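Local atomic coordinates of 4,5-DOPA dioxygenase extradiol (Escherichia coli, PDB entry 2PW6), a protein that opens the aromatic ring of L-DOPA between carbons 4 and 5 in vitro, as a metal-dependent extradiol dioxygenase whose physiological substrate is unknown. Residues A17-H22 with L236-V241; G173-N178 with S264-Q269. All blocks are in the same frame, centred on the assembly; numbering follows the deposited sequence.

Contact 1. Residues A17-H22 with L236-V241; sequences ALFLGH and LPLLYV. With ZN (zinc ion), chain B.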
ATOM      1  N   ALA A  17     -13.473 -22.414   0.219  1.00 50.45           N
ATOM      2  CA  ALA A  17     -12.383 -21.500   0.553  1.00 49.10           C
ATOM      3  C   ALA A  17     -11.552 -21.156  -0.706  1.00 48.44           C
ATOM      4  O   ALA A  17     -11.364 -21.979  -1.608  1.00 48.44           O
ATOM      5  CB  ALA A  17     -11.507 -22.071   1.668  1.00 48.37           C
ATOM      6  N   LEU A  18     -11.081 -19.921  -0.758  1.00 47.46           N
ATOM      7  CA  LEU A  18     -10.425 -19.376  -1.926  1.00 46.53           C
ATOM      8  C   LEU A  18      -9.122 -18.692  -1.573  1.00 45.62           C
ATOM      9  O   LEU A  18      -9.095 -17.820  -0.698  1.00 45.71           O
ATOM     10  CB  LEU A  18     -11.333 -18.364  -2.603  1.00 46.28           C
ATOM     11  CG  LEU A  18     -12.210 -18.836  -3.760  1.00 47.98           C
ATOM     12  CD1 LEU A  18     -13.140 -19.964  -3.376  1.00 48.22           C
ATOM     13  CD2 LEU A  18     -13.012 -17.641  -4.215  1.00 47.51           C
ATOM     14  N   PHE A  19      -8.050 -19.120  -2.240  1.00 44.49           N
ATOM     15  CA  PHE A  19      -6.765 -18.401  -2.261  1.00 43.43           C
ATOM     16  C   PHE A  19      -6.625 -17.714  -3.602  1.00 43.05           C
ATOM     17  O   PHE A  19      -6.675 -18.362  -4.625  1.00 43.77           O
ATOM     18  CB  PHE A  19      -5.560 -19.343  -2.054  1.00 42.70           C
ATOM     19  CG  PHE A  19      -4.235 -18.656  -2.249  1.00 41.47           C
ATOM     20  CD1 PHE A  19      -3.746 -17.788  -1.288  1.00 38.72           C
ATOM     21  CD2 PHE A  19      -3.506 -18.824  -3.448  1.00 41.88           C
ATOM     22  CE1 PHE A  19      -2.554 -17.139  -1.467  1.00 38.50           C
ATOM     23  CE2 PHE A  19      -2.310 -18.166  -3.647  1.00 39.03           C
ATOM     24  CZ  PHE A  19      -1.825 -17.335  -2.669  1.00 41.72           C
ATOM     25  N   LEU A  20      -6.461 -16.405  -3.609  1.00 42.96           N
ATOM     26  CA  LEU A  20      -6.290 -15.703  -4.856  1.00 43.21           C
ATOM     27  C   LEU A  20      -4.890 -15.094  -4.918  1.00 43.07           C
ATOM     28  O   LEU A  20      -4.446 -14.456  -3.962  1.00 42.91           O
ATOM     29  CB  LEU A  20      -7.352 -14.606  -5.060  1.00 43.59           C
ATOM     30  CG  LEU A  20      -8.861 -14.866  -5.233  1.00 44.93           C
ATOM     31  CD1 LEU A  20      -9.149 -16.185  -5.931  1.00 46.84           C
ATOM     32  CD2 LEU A  20      -9.569 -14.843  -3.883  1.00 46.95           C
ATOM     33  N   GLY A  21      -4.211 -15.309  -6.051  1.00 42.76           N
ATOM     34  CA  GLY A  21      -3.028 -14.561  -6.423  1.00 42.08           C
ATOM     35  C   GLY A  21      -3.523 -13.204  -6.815  1.00 43.01           C
ATOM     36  O   GLY A  21      -4.413 -13.081  -7.642  1.00 44.42           O
ATOM     37  N   HIS A  22      -2.991 -12.157  -6.219  1.00 43.09           N
ATOM     38  CA  HIS A  22      -3.455 -10.813  -6.482  1.00 42.33           C
ATOM     39  C   HIS A  22      -2.425  -9.910  -7.130  1.00 43.18           C
ATOM     40  O   HIS A  22      -1.274 -10.253  -7.186  1.00 42.53           O
ATOM     41  CB  HIS A  22      -4.044 -10.176  -5.220  1.00 41.57           C
ATOM     42  CG  HIS A  22      -3.033  -9.794  -4.183  1.00 40.33           C
ATOM     43  ND1 HIS A  22      -3.188 -10.100  -2.860  1.00 40.40           N
ATOM     44  CD2 HIS A  22      -1.882  -9.103  -4.267  1.00 37.70           C
ATOM     45  CE1 HIS A  22      -2.174  -9.634  -2.175  1.00 38.71           C
ATOM     46  NE2 HIS A  22      -1.363  -9.024  -3.006  1.00 36.34           N
ATOM     47  N   LEU A 236       1.991 -17.782   2.837  1.00 31.69           N
ATOM     48  CA  LEU A 236       1.279 -18.356   4.000  1.00 33.17           C
ATOM     49  C   LEU A 236      -0.259 -18.416   3.879  1.00 32.68           C
ATOM     50  O   LEU A 236      -0.851 -19.380   4.373  1.00 32.56           O
ATOM     51  CB  LEU A 236       1.672 -17.628   5.313  1.00 33.19           C
ATOM     52  CG  LEU A 236       3.076 -17.932   5.875  1.00 35.03           C
ATOM     53  CD1 LEU A 236       3.434 -17.071   7.146  1.00 34.55           C
ATOM     54  CD2 LEU A 236       3.270 -19.450   6.165  1.00 35.02           C
ATOM     55  N   PRO A 237      -0.891 -17.421   3.210  1.00 32.58           N
ATOM     56  CA  PRO A 237      -2.327 -17.410   3.063  1.00 33.73           C
ATOM     57  C   PRO A 237      -2.912 -18.627   2.387  1.00 35.65           C
ATOM     58  O   PRO A 237      -4.045 -19.006   2.708  1.00 37.19           O
ATOM     59  CB  PRO A 237      -2.588 -16.135   2.231  1.00 32.84           C
ATOM     60  CG  PRO A 237      -1.486 -15.266   2.554  1.00 31.11           C
ATOM     61  CD  PRO A 237      -0.315 -16.187   2.631  1.00 33.00           C
ATOM     62  N   LEU A 238      -2.169 -19.237   1.467  1.00 36.63           N
ATOM     63  CA  LEU A 238      -2.586 -20.468   0.830  1.00 37.49           C
ATOM     64  C   LEU A 238      -2.760 -21.607   1.830  1.00 37.52           C
ATOM     65  O   LEU A 238      -3.609 -22.456   1.661  1.00 36.66           O
ATOM     66  CB  LEU A 238      -1.561 -20.880  -0.265  1.00 38.01           C
ATOM     67  CG  LEU A 238      -1.760 -22.258  -0.922  1.00 37.29           C
ATOM     68  CD1 LEU A 238      -3.099 -22.346  -1.573  1.00 34.83           C
ATOM     69  CD2 LEU A 238      -0.658 -22.606  -1.931  1.00 38.41           C
ATOM     70  N   LEU A 239      -1.908 -21.640   2.844  1.00 38.72           N
ATOM     71  CA  LEU A 239      -1.957 -22.678   3.846  1.00 39.80           C
ATOM     72  C   LEU A 239      -3.241 -22.581   4.670  1.00 41.45           C
ATOM     73  O   LEU A 239      -3.769 -23.602   5.076  1.00 42.73           O
ATOM     74  CB  LEU A 239      -0.709 -22.599   4.725  1.00 39.72           C
ATOM     75  CG  LEU A 239       0.602 -22.850   3.930  1.00 41.13           C
ATOM     76  CD1 LEU A 239       1.783 -22.990   4.882  1.00 40.20           C
ATOM     77  CD2 LEU A 239       0.507 -24.095   2.968  1.00 38.30           C
ATOM     78  N   TYR A 240      -3.735 -21.360   4.902  1.00 42.23           N
ATOM     79  CA  TYR A 240      -5.025 -21.141   5.554  1.00 43.48           C
ATOM     80  C   TYR A 240      -6.116 -21.838   4.755  1.00 44.80           C
ATOM     81  O   TYR A 240      -6.954 -22.542   5.324  1.00 45.83           O
ATOM     82  CB  TYR A 240      -5.312 -19.636   5.735  1.00 42.32           C
ATOM     83  CG  TYR A 240      -4.498 -19.028   6.854  1.00 41.88           C
ATOM     84  CD1 TYR A 240      -3.126 -18.774   6.699  1.00 40.83           C
ATOM     85  CD2 TYR A 240      -5.097 -18.724   8.096  1.00 42.92           C
ATOM     86  CE1 TYR A 240      -2.363 -18.214   7.752  1.00 39.65           C
ATOM     87  CE2 TYR A 240      -4.347 -18.168   9.148  1.00 42.20           C
ATOM     88  CZ  TYR A 240      -2.982 -17.918   8.972  1.00 40.96           C
ATOM     89  OH  TYR A 240      -2.263 -17.387  10.031  1.00 39.55           O
ATOM     90  N   VAL A 241      -6.075 -21.679   3.433  1.00 45.76           N
ATOM     91  CA  VAL A 241      -7.018 -22.346   2.531  1.00 45.91           C
ATOM     92  C   VAL A 241      -6.773 -23.853   2.500  1.00 45.93           C
ATOM     93  O   VAL A 241      -7.703 -24.634   2.716  1.00 46.60           O
ATOM     94  CB  VAL A 241      -6.950 -21.750   1.113  1.00 46.31           C
ATOM     95  CG1 VAL A 241      -7.742 -22.593   0.141  1.00 47.06           C
ATOM     96  CG2 VAL A 241      -7.431 -20.294   1.116  1.00 46.69           C
TER
HETATM   97 ZN    ZN B 272       0.762  -8.193  -2.261  1.00 23.09          ZN
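A chi1 of 173° places the ring of F19 trans to its own N and so across L238, while V241, whose CG1 takes the same trans place, sends CG2 back toward the strand. The contact is a helix laid against the central mixed sheet of the LigB-type dioxygenase fold; the axis of residues 236-241 runs nearly antiparallel to that of strand 17-21, at 161° and 7.7 Å. F19 meets three helix residues, P237, L238 and V241. L238 sits over one ring face, its CB 3.9 Å from the ring centroid and only 11° off the normal, a CH-pi contact; CD1 of the same leucine lies beside the phenylalanine CB. P237 comes at the ring edge instead, its CB 3.8 Å from F19 CE1. A flat, wide ring suits this place because it can offer a face to one residue and an edge to the next. Near the other end the partners are small: A17 CB meets V241 CG1 at 4.1 Å, and the short alanine lets the two CA atoms come within 5.8 Å. Beyond the packed residues the strand delivers H22 to the active site, where NE2 binds zinc at 2.4 Å together with H57, H234 and D86 of the second subunit; S172 OG is hydrogen-bonded to ND1, fixing the ring's rotation. Between these ends, the beta-branched V241 rests CG2 3.5 Å from the backbone O of L18.

Contact 2. Residues G173-N178 with S264-Q269; sequences GNVVHN and SMLSVQ. With ZN (zinc ion), chain D.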
ATOM      1  N   GLY A 173      -2.770 -13.560  -1.642  1.00 38.57           N
ATOM      2  CA  GLY A 173      -1.325 -13.317  -1.635  1.00 38.85           C
ATOM      3  C   GLY A 173      -0.762 -13.741  -2.973  1.00 38.16           C
ATOM      4  O   GLY A 173      -1.342 -13.402  -3.995  1.00 37.73           O
ATOM      5  N   ASN A 174       0.336 -14.515  -2.958  1.00 38.00           N
ATOM      6  CA  ASN A 174       1.119 -14.855  -4.191  1.00 37.09           C
ATOM      7  C   ASN A 174       2.139 -15.907  -3.810  1.00 36.92           C
ATOM      8  O   ASN A 174       3.041 -15.640  -2.978  1.00 37.54           O
ATOM      9  CB  ASN A 174       1.891 -13.641  -4.798  1.00 36.21           C
ATOM     10  CG  ASN A 174       0.986 -12.553  -5.413  1.00 36.76           C
ATOM     11  OD1 ASN A 174       0.982 -11.393  -4.936  1.00 34.98           O
ATOM     12  ND2 ASN A 174       0.285 -12.883  -6.517  1.00 33.09           N
ATOM     13  N   VAL A 175       2.004 -17.105  -4.377  1.00 36.54           N
ATOM     14  CA  VAL A 175       2.914 -18.200  -4.082  1.00 36.53           C
ATOM     15  C   VAL A 175       4.363 -17.979  -4.625  1.00 37.43           C
ATOM     16  O   VAL A 175       5.332 -18.617  -4.124  1.00 38.26           O
ATOM     17  CB  VAL A 175       2.343 -19.557  -4.541  1.00 37.60           C
ATOM     18  CG1 VAL A 175       0.930 -19.738  -4.000  1.00 37.67           C
ATOM     19  CG2 VAL A 175       2.373 -19.690  -6.093  1.00 35.37           C
ATOM     20  N   VAL A 176       4.516 -17.056  -5.581  1.00 37.11           N
ATOM     21  CA  VAL A 176       5.845 -16.527  -5.967  1.00 38.13           C
ATOM     22  C   VAL A 176       5.856 -15.021  -5.868  1.00 37.98           C
ATOM     23  O   VAL A 176       5.039 -14.329  -6.515  1.00 37.79           O
ATOM     24  CB  VAL A 176       6.330 -16.917  -7.448  1.00 38.43           C
ATOM     25  CG1 VAL A 176       7.752 -16.395  -7.696  1.00 37.69           C
ATOM     26  CG2 VAL A 176       6.244 -18.417  -7.703  1.00 37.22           C
ATOM     27  N   HIS A 177       6.802 -14.494  -5.090  1.00 38.26           N
ATOM     28  CA  HIS A 177       6.713 -13.096  -4.769  1.00 38.55           C
ATOM     29  C   HIS A 177       8.034 -12.506  -4.353  1.00 39.76           C
ATOM     30  O   HIS A 177       8.322 -12.356  -3.153  1.00 41.30           O
ATOM     31  CB  HIS A 177       5.626 -12.849  -3.676  1.00 37.77           C
ATOM     32  CG  HIS A 177       5.387 -11.396  -3.395  1.00 35.06           C
ATOM     33  ND1 HIS A 177       6.280 -10.620  -2.668  1.00 32.18           N
ATOM     34  CD2 HIS A 177       4.391 -10.567  -3.801  1.00 30.83           C
ATOM     35  CE1 HIS A 177       5.788  -9.390  -2.581  1.00 34.60           C
ATOM     36  NE2 HIS A 177       4.658  -9.328  -3.274  1.00 33.92           N
ATOM     37  N   ASN A 178       8.813 -12.118  -5.350  1.00 41.48           N
ATOM     38  CA  ASN A 178      10.111 -11.506  -5.126  1.00 41.85           C
ATOM     39  C   ASN A 178      10.108 -10.287  -6.007  1.00 42.14           C
ATOM     40  O   ASN A 178      10.159 -10.421  -7.224  1.00 42.79           O
ATOM     41  CB  ASN A 178      11.256 -12.471  -5.478  1.00 41.76           C
ATOM     42  CG  ASN A 178      12.630 -11.957  -5.006  1.00 42.04           C
ATOM     43  OD1 ASN A 178      12.870 -10.768  -5.014  1.00 41.65           O
ATOM     44  ND2 ASN A 178      13.503 -12.863  -4.552  1.00 41.57           N
ATOM     45  N   SER A 264       3.591 -14.756  -9.258  1.00 42.58           N
ATOM     46  CA  SER A 264       2.622 -15.832  -9.521  1.00 43.61           C
ATOM     47  C   SER A 264       1.155 -15.519  -9.140  1.00 44.27           C
ATOM     48  O   SER A 264       0.856 -14.976  -8.065  1.00 42.91           O
ATOM     49  CB  SER A 264       3.049 -17.181  -8.979  1.00 43.15           C
ATOM     50  OG  SER A 264       2.045 -18.133  -9.307  1.00 43.62           O
HETATM   51  N   MSE A 265       0.266 -15.858 -10.070  1.00 45.63           N
HETATM   52  CA  MSE A 265      -1.134 -15.452 -10.009  1.00 46.87           C
HETATM   53  C   MSE A 265      -2.000 -16.672  -9.762  1.00 46.90           C
HETATM   54  O   MSE A 265      -3.227 -16.621  -9.879  1.00 48.51           O
HETATM   55  CB  MSE A 265      -1.565 -14.737 -11.302  1.00 47.60           C
HETATM   56  CG  MSE A 265      -1.029 -13.330 -11.548  1.00 48.02           C
HETATM   57 SE   MSE A 265      -1.150 -11.978 -10.098  1.00 53.85          SE
HETATM   58  CE  MSE A 265      -1.840 -10.457 -11.073  1.00 53.47           C
ATOM     59  N   LEU A 266      -1.346 -17.774  -9.420  1.00 46.71           N
ATOM     60  CA  LEU A 266      -2.003 -18.998  -9.055  1.00 46.65           C
ATOM     61  C   LEU A 266      -3.082 -18.829  -7.967  1.00 48.14           C
ATOM     62  O   LEU A 266      -2.762 -18.586  -6.787  1.00 47.98           O
ATOM     63  CB  LEU A 266      -0.971 -20.013  -8.583  1.00 45.73           C
ATOM     64  CG  LEU A 266      -1.531 -21.377  -8.195  1.00 43.21           C
ATOM     65  CD1 LEU A 266      -2.211 -22.065  -9.389  1.00 43.14           C
ATOM     66  CD2 LEU A 266      -0.429 -22.213  -7.703  1.00 39.37           C
ATOM     67  N   SER A 267      -4.340 -18.980  -8.393  1.00 48.85           N
ATOM     68  CA  SER A 267      -5.504 -19.054  -7.518  1.00 49.17           C
ATOM     69  C   SER A 267      -5.992 -20.489  -7.258  1.00 50.38           C
ATOM     70  O   SER A 267      -5.865 -21.372  -8.116  1.00 50.63           O
ATOM     71  CB  SER A 267      -6.597 -18.193  -8.093  1.00 48.82           C
ATOM     72  OG  SER A 267      -6.086 -16.876  -8.254  1.00 48.53           O
ATOM     73  N   VAL A 268      -6.533 -20.727  -6.059  1.00 51.15           N
ATOM     74  CA  VAL A 268      -6.917 -22.070  -5.629  1.00 51.57           C
ATOM     75  C   VAL A 268      -8.318 -22.055  -4.997  1.00 52.54           C
ATOM     76  O   VAL A 268      -8.611 -21.225  -4.135  1.00 52.97           O
ATOM     77  CB  VAL A 268      -5.862 -22.686  -4.662  1.00 51.69           C
ATOM     78  CG1 VAL A 268      -6.296 -24.081  -4.137  1.00 50.36           C
ATOM     79  CG2 VAL A 268      -4.481 -22.741  -5.333  1.00 49.61           C
ATOM     80  N   GLN A 269      -9.191 -22.949  -5.458  1.00 52.97           N
ATOM     81  CA  GLN A 269     -10.529 -23.090  -4.873  1.00 52.94           C
ATOM     82  C   GLN A 269     -10.620 -24.425  -4.136  1.00 53.40           C
ATOM     83  O   GLN A 269     -10.271 -25.471  -4.675  1.00 53.68           O
ATOM     84  CB  GLN A 269     -11.645 -22.944  -5.922  1.00 52.68           C
ATOM     85  CG  GLN A 269     -13.053 -22.966  -5.295  1.00 51.95           C
ATOM     86  CD  GLN A 269     -14.205 -22.791  -6.291  1.00 52.08           C
ATOM     87  OE1 GLN A 269     -14.187 -21.901  -7.160  1.00 49.16           O
ATOM     88  NE2 GLN A 269     -15.235 -23.627  -6.138  1.00 49.58           N
TER
HETATM   89 ZN    ZN D 274       7.927 -10.853  -1.474  0.50 12.55          ZN
HETATM   90  O   HOH W   1      -0.414 -17.000  -6.129  1.00 51.46           O
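S264 meets V176 backbone to backbone and side chain to side chain: its N donates to V176 O at 3.1 Å, and its CB packs against the valine CB at 3.6 Å. The serine is small enough for so close an approach, and its hydroxyl serves a second purpose: OG, trans to the backbone N (chi1 -179°), passes alongside V175 CG2 and is hydrogen-bonded to N198 of helix 192-202. Its carbonyl O takes a bond from N174 ND2 at 2.7 Å, somewhat bent at 150°, with the donor 26° out of the carbonyl plane. That amide also donates to H22 O, so an asparagine, with two N-H groups on one nitrogen, can tie the 264-269 chain to the residue following strand 17-21. M265, present as selenomethionine, bends its long chain to bring SE within 4.0 Å of the same ND2. At L266 the contact turns apolar: CD2 lies 4.1 Å from V175 CG2, and the branched leucine also reaches helix 192-202. A water bridges the two backbones, accepting from V175 N and donating to S264 O and L266 O. S267 OG is hydrogen-bonded to G21 N, and V268 lies in the central sheet. The arrangement is that of a loop leaving a sheet strand at the metal-binding end of the LigB-type fold, carrying H177, which holds a zinc ion through both ND1 and its backbone O.

Both contacts are buried, but contact 1 lies about 3 Å from the chain centre and contact 2 about 9 Å from it, their own centres about 8 Å apart. They share the central sheet, where strands 17-21 and 268-270 are neighbours: F19 O lies 2.8 Å from V268 N, a probable hydrogen bond, and L20 O similarly meets G173 N. Their chemistry follows their places. Helix against sheet is joined by apolar packing, whereas the largely irregular backbones of contact 2 are joined by hydrogen bonds, one from an asparagine amide, and a water. F19 serves both, touching V175 as well as the helix. Each contact supplies a histidine, H22 and H177, to a different zinc ion.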